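Local coordinates for protein inositol 2-dehydrogenase/D-chiro-inositol 3-dehydrogenase (Lactobacillus casei, PDB 4MIY) that oxidises myo-inositol and D-chiro-inositol to the corresponding ketones, with NAD as hydride acceptor, at residues Q287-E292 with E297-P302; L84-L87 with F92-T95; L213-T218 with V223-V228. All coordinates share one frame; numbering follows the deposited sequence.

How the interactions relate
The three contacts follow one another along the chain of a two-domain dehydrogenase. Interaction 2 belongs to the NAD-binding Rossmann fold, with Ala86 about 12 Å (side chain to ligand) from the bound NAD. Interaction 1 lies about 14 Å from it between centres and touches it: the ring of Phe289 sits against strand 92-95, its CZ 3.7 Å from Phe94 N, so helix 279-294 packs on the nucleotide-binding beta-sheet. The side chain of Phe289 is about 13 Å from NAD. Interaction 3 stands apart on the opposite side of the chain's centre, about 30 Å from interaction 1 and about 32 Å from interaction 2 between centres, where the large mixed beta-sheet meets another subunit.

Interaction 1: residues Q287-E292 with E297-P302; sequences QEFIDE and EPPVGP. Unlike the reference sequence in segment 287-292: Glu292 (reference Gln).
Glu292 and Glu297 meet first through their backbones: Glu297 N donates to Glu292 O at 3.0 Å, nearly straight at 168°, bringing the chain back beside helix 279-294 after its last turn. The side chain of Glu292, which differs here from the reference glutamine, is bent beyond CB and carries OE2 to 2.9 Å from Pro298 O. Both atoms are acceptors, so this approach is no bond. Water 2 donates to both Glu292 OE2 and Glu297 OE1, whose carboxylate planes stand 77° apart.

One turn earlier, Glu288 reaches out with CG anti to its backbone N (chi1 -173°) and the chain extended; the side chain crosses that of Val300 at about a right angle, with Glu288 OE1 3.5 Å from Val300 CG2. OE1 is gripped twice, by the hydroxyl of Tyr129 and by water 1, which donates to it at 2.9 Å and accepts from Val300 N at 2.8 Å. With an alanine here, Tyr129 would probably lose this acceptor and water 1 its partner on the helix side. Deeper in, Phe289 CE1 lies 4.1 Å from Pro299 CG, the two side chains running alongside each other, and both rest on Phe92 and Gln122 of the Rossmann beta-sheet.

The helix thus meets the proline-rich loop through one direct backbone bond, two waters and an apolar base. With the Glu297 carboxylate and the Pro298 carbonyl both close to Glu292 OE2, the pKa of Glu292 is probably raised, Lys295 being a long, weak counter-charge, and the shared water likely softens the repulsion.

Interaction 2: residues L84-L87 with F92-T95; sequences LKAL and FIFT
Ile93 points from its strand toward Ala86 of helix 79-86, a buried apolar join within the beta-alpha-beta unit of strand 69-72, helix 79-86 and strand 92-95 in the Rossmann fold. The two backbones stay apart, with 7.3 Å between Ala86 CA and Ile93 CA, and the longer branch of the isoleucine spans much of that distance. Its first torsion (chi1 -59°) sets CG1 toward Ala86, and the extended second one (chi2 157°) carries CD1 on to the helix. Ala86 directs its single methyl at the strand, and the small side chain probably lets the isoleucine come in close: Ala86 CB is 3.9 Å from Ile93 CG1 as well as in contact with its terminal methyl.

Leu87 enters differently. Its CB leaves the backbone without aiming at the strand, yet its CD2 swings inward to 4.0 Å from Ile93 CD1, so that leucine and isoleucine cross at about a right angle. One methyl of Ile93 therefore serves two neighbours, the alanine CB and the leucine branch.

Farther out, Ile121 of the adjacent strand touches both Leu87 and Ile93, while Leu62 covers Ala86. Phe92 and Phe94 reach other surroundings, including Phe289 of helix 279-294; within 92-95, Ile93 makes the contacts with 84-87. The nearest approach between the segments is between two methyl carbons, Ala86 CB and Ile93 CD1, at 3.7 Å.

Interaction 3: residues L213-T218 with V223-V228; sequences LATLTT and VIQVLV
Ala214 and Val226 exchange a reciprocal pair of backbone hydrogen bonds, and Leu216 and Ile224 do the same two residues on. The shortest of the four, Val226 N to Ala214 O, measures 2.8 Å and is almost perfectly straight at 179°. The strand axes lie 4.7 Å apart and run antiparallel at 163°. Thr215 and Gln225 form the non-hydrogen-bonded pair in the middle; here Thr215 CA comes to 3.2 Å from Ile224 O in a CA-H...O contact. Water 3 joins their side chains, accepting from Gln225 NE2 at 2.8 Å and bonded to Thr215 OG1, while Gln225 OE1 is taken by Arg152.

On the face of Ala214, Leu216, Ile224 and Val226 the packing is apolar. Ile224 CG1 lies anti to the carbonyl carbon (chi1 -56°), and its CD1 meets two partners, Leu216 CB at 4.1 Å and Thr218 CG2 at 4.0 Å; the Ile224 side chain crosses that of Thr218 at about a right angle. Leu174 and Met181 of helix 168-185 cover this side. On the other face, Leu213 CD2 meets Leu227 CD1 at 3.9 Å, and Thr215 CG2 lies against Val223 CG1. That face turns to a second subunit, where Leu213 packs on Val223 of the neighbouring subunit and Gln225 on its counterpart there.

The antiparallel, sequence-adjacent strands form a beta hairpin in the large mixed beta-sheet of the C-terminal alpha/beta domain, with helix 168-185 on one face and a neighbouring subunit on the other, consistent with the subunit-pairing beta-sheet of Gfo/Idh/MocA dehydrogenases.

Interaction 1: residues Q287-E292 with E297-P302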
ATOM      1  N   GLN A 287       2.081  22.652  23.012  1.00 15.86           N
ATOM      2  CA  GLN A 287       2.044  22.032  24.302  1.00 15.15           C
ATOM      3  C   GLN A 287       3.427  21.910  24.879  1.00 14.63           C
ATOM      4  O   GLN A 287       3.610  22.079  26.054  1.00 15.74           O
ATOM      5  CB  GLN A 287       1.409  20.663  24.238  1.00 14.20           C
ATOM      6  CG  GLN A 287       1.200  20.023  25.593  1.00 15.25           C
ATOM      7  CD  GLN A 287       0.159  20.722  26.420  1.00 16.19           C
ATOM      8  OE1 GLN A 287      -1.009  20.617  26.181  1.00 15.83           O
ATOM      9  NE2 GLN A 287       0.609  21.419  27.421  1.00 17.64           N
ATOM     10  N   GLU A 288       4.408  21.615  24.052  1.00 13.66           N
ATOM     11  CA  GLU A 288       5.769  21.519  24.532  1.00 15.39           C
ATOM     12  C   GLU A 288       6.294  22.885  25.034  1.00 16.75           C
ATOM     13  O   GLU A 288       6.914  22.962  26.062  1.00 17.02           O
ATOM     14  CB  GLU A 288       6.693  20.988  23.455  1.00 15.51           C
ATOM     15  CG  GLU A 288       8.094  20.712  23.936  1.00 18.34           C
ATOM     16  CD  GLU A 288       9.031  20.391  22.820  1.00 18.25           C
ATOM     17  OE1 GLU A 288       9.458  21.301  22.141  1.00 20.45           O
ATOM     18  OE2 GLU A 288       9.305  19.227  22.624  1.00 22.60           O
ATOM     19  N   PHE A 289       6.006  23.945  24.313  1.00 14.56           N
ATOM     20  CA  PHE A 289       6.411  25.274  24.721  1.00 15.28           C
ATOM     21  C   PHE A 289       5.805  25.606  26.091  1.00 15.16           C
ATOM     22  O   PHE A 289       6.488  26.004  26.982  1.00 16.10           O
ATOM     23  CB  PHE A 289       6.012  26.297  23.654  1.00 16.19           C
ATOM     24  CG  PHE A 289       6.319  27.725  24.032  1.00 15.72           C
ATOM     25  CD1 PHE A 289       7.579  28.226  23.927  1.00 17.69           C
ATOM     26  CD2 PHE A 289       5.350  28.536  24.514  1.00 17.46           C
ATOM     27  CE1 PHE A 289       7.848  29.521  24.307  1.00 17.36           C
ATOM     28  CE2 PHE A 289       5.632  29.815  24.869  1.00 16.61           C
ATOM     29  CZ  PHE A 289       6.866  30.287  24.772  1.00 17.69           C
ATOM     30  N   ILE A 290       4.517  25.414  26.229  1.00 14.94           N
ATOM     31  CA  ILE A 290       3.856  25.653  27.485  1.00 16.93           C
ATOM     32  C   ILE A 290       4.449  24.820  28.634  1.00 16.66           C
ATOM     33  O   ILE A 290       4.684  25.336  29.685  1.00 16.38           O
ATOM     34  CB  ILE A 290       2.349  25.391  27.372  1.00 19.60           C
ATOM     35  CG1 ILE A 290       1.667  26.413  26.454  1.00 18.22           C
ATOM     36  CG2 ILE A 290       1.683  25.375  28.743  1.00 19.05           C
ATOM     37  CD1 ILE A 290       1.902  27.848  26.825  1.00 20.54           C
ATOM     38  N   ASP A 291       4.695  23.544  28.405  1.00 16.91           N
ATOM     39  CA  ASP A 291       5.292  22.688  29.399  1.00 17.49           C
ATOM     40  C   ASP A 291       6.672  23.160  29.856  1.00 18.42           C
ATOM     41  O   ASP A 291       7.017  23.049  30.990  1.00 17.23           O
ATOM     42  CB  ASP A 291       5.428  21.264  28.878  1.00 17.80           C
ATOM     43  CG  ASP A 291       4.104  20.542  28.707  1.00 24.12           C
ATOM     44  OD1 ASP A 291       3.054  21.000  29.128  1.00 25.19           O
ATOM     45  OD2 ASP A 291       4.147  19.445  28.173  1.00 25.40           O
ATOM     46  N   GLU A 292       7.461  23.679  28.944  1.00 14.85           N
ATOM     47  CA  GLU A 292       8.734  24.233  29.310  1.00 14.95           C
ATOM     48  C   GLU A 292       8.594  25.482  30.154  1.00 16.72           C
ATOM     49  O   GLU A 292       9.270  25.636  31.121  1.00 16.18           O
ATOM     50  CB  GLU A 292       9.583  24.513  28.063  1.00 15.36           C
ATOM     51  CG  GLU A 292      10.069  23.283  27.356  1.00 17.38           C
ATOM     52  CD  GLU A 292      10.911  22.384  28.218  1.00 20.67           C
ATOM     53  OE1 GLU A 292      10.487  21.270  28.469  1.00 20.97           O
ATOM     54  OE2 GLU A 292      11.998  22.782  28.611  1.00 21.86           O
ATOM     55  N   GLU A 297      11.885  26.513  32.416  1.00 17.50           N
ATOM     56  CA  GLU A 297      13.019  26.047  31.657  1.00 15.90           C
ATOM     57  C   GLU A 297      12.936  26.552  30.199  1.00 18.44           C
ATOM     58  O   GLU A 297      11.885  26.778  29.696  1.00 19.05           O
ATOM     59  CB  GLU A 297      13.135  24.508  31.719  1.00 18.69           C
ATOM     60  CG  GLU A 297      13.520  24.006  33.089  1.00 17.96           C
ATOM     61  CD  GLU A 297      13.657  22.519  33.208  1.00 24.94           C
ATOM     62  OE1 GLU A 297      13.945  21.888  32.211  1.00 32.10           O
ATOM     63  OE2 GLU A 297      13.510  22.007  34.316  1.00 22.65           O
ATOM     64  N   PRO A 298      14.090  26.740  29.556  1.00 21.15           N
ATOM     65  CA  PRO A 298      14.107  27.221  28.198  1.00 19.48           C
ATOM     66  C   PRO A 298      13.422  26.255  27.259  1.00 18.69           C
ATOM     67  O   PRO A 298      13.453  25.092  27.495  1.00 18.85           O
ATOM     68  CB  PRO A 298      15.586  27.266  27.866  1.00 20.14           C
ATOM     69  CG  PRO A 298      16.244  27.357  29.111  1.00 25.84           C
ATOM     70  CD  PRO A 298      15.444  26.608  30.078  1.00 24.68           C
ATOM     71  N   PRO A 299      12.838  26.776  26.198  1.00 16.00           N
ATOM     72  CA  PRO A 299      12.240  25.926  25.182  1.00 15.37           C
ATOM     73  C   PRO A 299      13.256  25.004  24.594  1.00 21.82           C
ATOM     74  O   PRO A 299      14.400  25.288  24.562  1.00 20.33           O
ATOM     75  CB  PRO A 299      11.736  26.923  24.140  1.00 17.93           C
ATOM     76  CG  PRO A 299      11.744  28.196  24.751  1.00 23.05           C
ATOM     77  CD  PRO A 299      12.725  28.190  25.860  1.00 19.01           C
ATOM     78  N   VAL A 300      12.782  23.875  24.119  1.00 17.96           N
ATOM     79  CA  VAL A 300      13.639  22.925  23.470  1.00 19.05           C
ATOM     80  C   VAL A 300      13.321  22.762  21.986  1.00 20.96           C
ATOM     81  O   VAL A 300      13.970  22.028  21.317  1.00 23.16           O
ATOM     82  CB  VAL A 300      13.588  21.578  24.145  1.00 16.61           C
ATOM     83  CG1 VAL A 300      14.245  21.664  25.491  1.00 20.76           C
ATOM     84  CG2 VAL A 300      12.208  21.121  24.304  1.00 21.08           C
ATOM     85  N   GLY A 301      12.348  23.499  21.511  1.00 17.55           N
ATOM     86  CA  GLY A 301      12.011  23.465  20.107  1.00 18.67           C
ATOM     87  C   GLY A 301      12.854  24.393  19.265  1.00 21.52           C
ATOM     88  O   GLY A 301      13.812  24.917  19.731  1.00 20.96           O
ATOM     89  N   PRO A 302      12.482  24.566  18.000  1.00 17.51           N
ATOM     90  CA  PRO A 302      13.274  25.388  17.103  1.00 17.06           C
ATOM     91  C   PRO A 302      13.571  26.757  17.717  1.00 16.89           C
ATOM     92  O   PRO A 302      12.705  27.382  18.225  1.00 18.98           O
ATOM     93  CB  PRO A 302      12.363  25.523  15.869  1.00 17.01           C
ATOM     94  CG  PRO A 302      11.613  24.291  15.877  1.00 17.68           C
ATOM     95  CD  PRO A 302      11.323  23.993  17.305  1.00 16.29           C
TER
HETATM   96  O   HOH W   1      10.006  23.805  23.586  1.00 17.80           O
HETATM   97  O   HOH W   2      14.196  21.317  29.600  1.00 29.92           O

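Interaction 2: residues L84-L87 with F92-T95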
ATOM      1  N   LEU A  84      12.290  41.835  19.454  1.00 29.25           N
ATOM      2  CA  LEU A  84      13.315  42.624  20.098  1.00 30.77           C
ATOM      3  C   LEU A  84      12.749  43.379  21.283  1.00 27.56           C
ATOM      4  O   LEU A  84      13.405  43.506  22.247  1.00 34.96           O
ATOM      5  CB  LEU A  84      13.988  43.586  19.135  1.00 32.05           C
ATOM      6  CG  LEU A  84      14.709  43.011  17.942  1.00 32.21           C
ATOM      7  CD1 LEU A  84      14.904  44.072  16.940  1.00 36.15           C
ATOM      8  CD2 LEU A  84      15.991  42.455  18.350  1.00 29.53           C
ATOM      9  N   LYS A  85      11.532  43.811  21.232  0.82 27.22           N
ATOM     10  CA  LYS A  85      10.946  44.403  22.413  0.82 27.18           C
ATOM     11  C   LYS A  85      10.704  43.439  23.543  0.82 29.93           C
ATOM     12  O   LYS A  85      10.839  43.761  24.685  0.82 31.43           O
ATOM     13  CB  LYS A  85       9.640  45.038  22.087  0.82 28.24           C
ATOM     14  CG  LYS A  85       9.740  46.376  21.441  0.82 34.70           C
ATOM     15  CD  LYS A  85       8.511  46.606  20.732  0.82 33.29           C
ATOM     16  CE  LYS A  85       8.313  48.015  20.461  0.82 38.98           C
ATOM     17  NZ  LYS A  85       8.417  48.061  19.028  0.82 39.56           N
ATOM     18  N   ALA A  86      10.358  42.213  23.219  1.00 30.29           N
ATOM     19  CA  ALA A  86      10.069  41.229  24.238  1.00 25.42           C
ATOM     20  C   ALA A  86      11.351  40.756  24.889  1.00 29.91           C
ATOM     21  O   ALA A  86      11.355  40.334  26.022  1.00 27.65           O
ATOM     22  CB  ALA A  86       9.286  40.062  23.621  1.00 26.79           C
ATOM     23  N   LEU A  87      12.450  40.859  24.167  1.00 27.07           N
ATOM     24  CA  LEU A  87      13.735  40.508  24.710  1.00 25.60           C
ATOM     25  C   LEU A  87      14.283  41.500  25.746  1.00 31.40           C
ATOM     26  O   LEU A  87      15.253  41.211  26.377  1.00 36.17           O
ATOM     27  CB  LEU A  87      14.739  40.306  23.615  1.00 29.05           C
ATOM     28  CG  LEU A  87      14.551  39.068  22.769  1.00 27.95           C
ATOM     29  CD1 LEU A  87      15.299  39.195  21.493  1.00 26.77           C
ATOM     30  CD2 LEU A  87      15.055  37.900  23.543  1.00 28.70           C
ATOM     31  N   PHE A  92       9.116  34.488  28.177  1.00 19.29           N
ATOM     32  CA  PHE A  92       9.289  33.510  27.137  1.00 18.94           C
ATOM     33  C   PHE A  92       8.557  33.977  25.870  1.00 18.48           C
ATOM     34  O   PHE A  92       7.573  34.646  25.934  1.00 19.76           O
ATOM     35  CB  PHE A  92       8.748  32.162  27.626  1.00 21.15           C
ATOM     36  CG  PHE A  92       9.593  31.524  28.697  1.00 20.65           C
ATOM     37  CD1 PHE A  92      10.637  30.719  28.370  1.00 26.06           C
ATOM     38  CD2 PHE A  92       9.323  31.723  30.014  1.00 22.15           C
ATOM     39  CE1 PHE A  92      11.380  30.108  29.345  1.00 31.80           C
ATOM     40  CE2 PHE A  92      10.048  31.133  30.947  1.00 24.25           C
ATOM     41  CZ  PHE A  92      11.091  30.333  30.631  1.00 26.66           C
ATOM     42  N   ILE A  93       9.085  33.585  24.726  1.00 18.65           N
ATOM     43  CA  ILE A  93       8.615  34.075  23.449  1.00 18.58           C
ATOM     44  C   ILE A  93       8.439  32.912  22.444  1.00 14.60           C
ATOM     45  O   ILE A  93       9.379  32.210  22.132  1.00 17.62           O
ATOM     46  CB  ILE A  93       9.631  35.044  22.862  1.00 17.97           C
ATOM     47  CG1 ILE A  93       9.865  36.228  23.798  1.00 20.60           C
ATOM     48  CG2 ILE A  93       9.184  35.525  21.508  1.00 21.22           C
ATOM     49  CD1 ILE A  93      11.176  36.876  23.550  1.00 23.74           C
ATOM     50  N   PHE A  94       7.202  32.758  21.997  1.00 17.31           N
ATOM     51  CA  PHE A  94       6.852  31.907  20.872  1.00 16.04           C
ATOM     52  C   PHE A  94       6.497  32.816  19.713  1.00 16.64           C
ATOM     53  O   PHE A  94       5.532  33.494  19.748  1.00 18.93           O
ATOM     54  CB  PHE A  94       5.663  31.007  21.208  1.00 16.68           C
ATOM     55  CG  PHE A  94       5.332  29.999  20.129  1.00 18.94           C
ATOM     56  CD1 PHE A  94       4.528  30.345  19.083  1.00 19.14           C
ATOM     57  CD2 PHE A  94       5.846  28.729  20.169  1.00 20.60           C
ATOM     58  CE1 PHE A  94       4.232  29.451  18.111  1.00 21.18           C
ATOM     59  CE2 PHE A  94       5.560  27.836  19.181  1.00 18.80           C
ATOM     60  CZ  PHE A  94       4.759  28.193  18.165  1.00 20.09           C
ATOM     61  N   THR A  95       7.335  32.804  18.706  1.00 18.65           N
ATOM     62  CA  THR A  95       7.034  33.534  17.500  1.00 18.48           C
ATOM     63  C   THR A  95       6.714  32.572  16.375  1.00 18.38           C
ATOM     64  O   THR A  95       7.399  31.613  16.180  1.00 20.59           O
ATOM     65  CB  THR A  95       8.149  34.514  17.097  1.00 19.10           C
ATOM     66  OG1 THR A  95       7.741  35.269  15.976  1.00 24.31           O
ATOM     67  CG2 THR A  95       9.383  33.825  16.796  1.00 19.97           C
TER

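Interaction 3: residues L213-T218 with V223-V228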
ATOM      1  N   LEU A 213      11.430  23.882  -8.540  1.00 14.94           N
ATOM      2  CA  LEU A 213      12.292  22.842  -8.059  1.00 15.51           C
ATOM      3  C   LEU A 213      13.395  23.469  -7.246  1.00 18.12           C
ATOM      4  O   LEU A 213      14.048  24.355  -7.721  1.00 19.95           O
ATOM      5  CB  LEU A 213      12.880  22.088  -9.215  1.00 15.73           C
ATOM      6  CG  LEU A 213      11.881  21.318 -10.089  1.00 15.08           C
ATOM      7  CD1 LEU A 213      12.523  20.834 -11.337  1.00 17.60           C
ATOM      8  CD2 LEU A 213      11.308  20.162  -9.330  1.00 18.01           C
ATOM      9  N   ALA A 214      13.563  23.018  -6.007  1.00 16.57           N
ATOM     10  CA  ALA A 214      14.598  23.513  -5.126  1.00 16.00           C
ATOM     11  C   ALA A 214      15.618  22.439  -4.862  1.00 18.19           C
ATOM     12  O   ALA A 214      15.268  21.374  -4.443  1.00 18.61           O
ATOM     13  CB  ALA A 214      13.998  23.984  -3.829  1.00 17.95           C
ATOM     14  N   THR A 215      16.867  22.729  -5.154  1.00 15.61           N
ATOM     15  CA  THR A 215      17.952  21.835  -4.868  1.00 16.36           C
ATOM     16  C   THR A 215      18.876  22.443  -3.824  1.00 15.82           C
ATOM     17  O   THR A 215      19.361  23.527  -3.986  1.00 17.62           O
ATOM     18  CB  THR A 215      18.766  21.480  -6.110  1.00 17.86           C
ATOM     19  OG1 THR A 215      17.922  20.883  -7.086  1.00 22.94           O
ATOM     20  CG2 THR A 215      19.827  20.538  -5.779  1.00 18.70           C
ATOM     21  N   LEU A 216      19.085  21.730  -2.747  1.00 16.91           N
ATOM     22  CA  LEU A 216      19.973  22.180  -1.707  1.00 15.54           C
ATOM     23  C   LEU A 216      21.098  21.193  -1.547  1.00 19.86           C
ATOM     24  O   LEU A 216      20.910  20.030  -1.739  1.00 19.76           O
ATOM     25  CB  LEU A 216      19.249  22.304  -0.372  1.00 19.83           C
ATOM     26  CG  LEU A 216      18.148  23.325  -0.196  1.00 18.20           C
ATOM     27  CD1 LEU A 216      16.890  22.887  -0.845  1.00 25.16           C
ATOM     28  CD2 LEU A 216      17.894  23.502   1.244  1.00 23.88           C
ATOM     29  N   THR A 217      22.262  21.675  -1.157  1.00 17.60           N
ATOM     30  CA  THR A 217      23.377  20.812  -0.848  1.00 17.75           C
ATOM     31  C   THR A 217      23.772  21.041   0.597  1.00 15.15           C
ATOM     32  O   THR A 217      23.558  22.077   1.119  1.00 17.78           O
ATOM     33  CB  THR A 217      24.584  21.073  -1.766  1.00 18.69           C
ATOM     34  OG1 THR A 217      25.055  22.405  -1.591  1.00 23.10           O
ATOM     35  CG2 THR A 217      24.226  20.852  -3.262  1.00 20.22           C
ATOM     36  N   THR A 218      24.340  20.024   1.205  1.00 19.40           N
ATOM     37  CA  THR A 218      24.808  20.117   2.557  1.00 18.47           C
ATOM     38  C   THR A 218      26.300  19.883   2.621  1.00 17.71           C
ATOM     39  O   THR A 218      26.903  19.474   1.684  1.00 18.85           O
ATOM     40  CB  THR A 218      24.103  19.123   3.508  1.00 16.39           C
ATOM     41  OG1 THR A 218      24.572  17.799   3.293  1.00 19.09           O
ATOM     42  CG2 THR A 218      22.647  19.185   3.316  1.00 20.93           C
ATOM     43  N   VAL A 223      22.355  15.747  -1.182  1.00 15.25           N
ATOM     44  CA  VAL A 223      21.590  16.593  -2.046  1.00 13.54           C
ATOM     45  C   VAL A 223      20.101  16.412  -1.789  1.00 16.60           C
ATOM     46  O   VAL A 223      19.605  15.314  -1.740  1.00 15.80           O
ATOM     47  CB  VAL A 223      21.910  16.318  -3.519  1.00 17.06           C
ATOM     48  CG1 VAL A 223      21.070  17.161  -4.383  1.00 16.84           C
ATOM     49  CG2 VAL A 223      23.341  16.593  -3.786  1.00 18.89           C
ATOM     50  N   ILE A 224      19.430  17.537  -1.644  1.00 14.24           N
ATOM     51  CA  ILE A 224      18.022  17.598  -1.399  1.00 13.98           C
ATOM     52  C   ILE A 224      17.290  18.179  -2.606  1.00 15.02           C
ATOM     53  O   ILE A 224      17.587  19.246  -3.038  1.00 14.48           O
ATOM     54  CB  ILE A 224      17.724  18.438  -0.158  1.00 15.41           C
ATOM     55  CG1 ILE A 224      18.474  17.884   1.045  1.00 15.18           C
ATOM     56  CG2 ILE A 224      16.267  18.482   0.110  1.00 19.49           C
ATOM     57  CD1 ILE A 224      18.922  18.915   1.960  1.00 19.65           C
ATOM     58  N   GLN A 225      16.360  17.403  -3.133  1.00 14.58           N
ATOM     59  CA  GLN A 225      15.515  17.825  -4.221  1.00 13.84           C
ATOM     60  C   GLN A 225      14.079  17.995  -3.773  1.00 13.45           C
ATOM     61  O   GLN A 225      13.425  17.035  -3.495  1.00 14.50           O
ATOM     62  CB  GLN A 225      15.570  16.818  -5.364  1.00 13.53           C
ATOM     63  CG  GLN A 225      16.921  16.640  -5.983  1.00 15.31           C
ATOM     64  CD  GLN A 225      16.935  15.666  -7.103  1.00 19.58           C
ATOM     65  OE1 GLN A 225      16.301  14.678  -7.056  1.00 21.66           O
ATOM     66  NE2 GLN A 225      17.655  15.970  -8.117  1.00 17.80           N
ATOM     67  N   VAL A 226      13.607  19.226  -3.728  1.00 14.06           N
ATOM     68  CA  VAL A 226      12.247  19.512  -3.330  1.00 14.48           C
ATOM     69  C   VAL A 226      11.413  19.996  -4.515  1.00 14.83           C
ATOM     70  O   VAL A 226      11.814  20.860  -5.215  1.00 16.49           O
ATOM     71  CB  VAL A 226      12.166  20.581  -2.229  1.00 14.70           C
ATOM     72  CG1 VAL A 226      10.776  20.676  -1.686  1.00 14.81           C
ATOM     73  CG2 VAL A 226      13.069  20.280  -1.122  1.00 15.67           C
ATOM     74  N   LEU A 227      10.269  19.364  -4.710  1.00 13.14           N
ATOM     75  CA  LEU A 227       9.240  19.829  -5.615  1.00 13.53           C
ATOM     76  C   LEU A 227       8.241  20.671  -4.869  1.00 14.75           C
ATOM     77  O   LEU A 227       7.630  20.216  -3.943  1.00 13.97           O
ATOM     78  CB  LEU A 227       8.507  18.650  -6.243  1.00 16.50           C
ATOM     79  CG  LEU A 227       7.254  18.968  -7.066  1.00 13.54           C
ATOM     80  CD1 LEU A 227       7.595  19.821  -8.285  1.00 16.04           C
ATOM     81  CD2 LEU A 227       6.610  17.695  -7.467  1.00 18.67           C
ATOM     82  N   VAL A 228       8.110  21.924  -5.285  1.00 15.43           N
ATOM     83  CA  VAL A 228       7.102  22.818  -4.759  1.00 14.34           C
ATOM     84  C   VAL A 228       6.047  23.007  -5.846  1.00 14.21           C
ATOM     85  O   VAL A 228       6.353  23.403  -6.899  1.00 15.68           O
ATOM     86  CB  VAL A 228       7.708  24.170  -4.335  1.00 16.52           C
ATOM     87  CG1 VAL A 228       6.640  25.154  -3.961  1.00 18.29           C
ATOM     88  CG2 VAL A 228       8.660  23.995  -3.213  1.00 17.11           C
TER
HETATM   89  O   HOH W   3      18.961  18.439  -8.676  1.00 31.33           O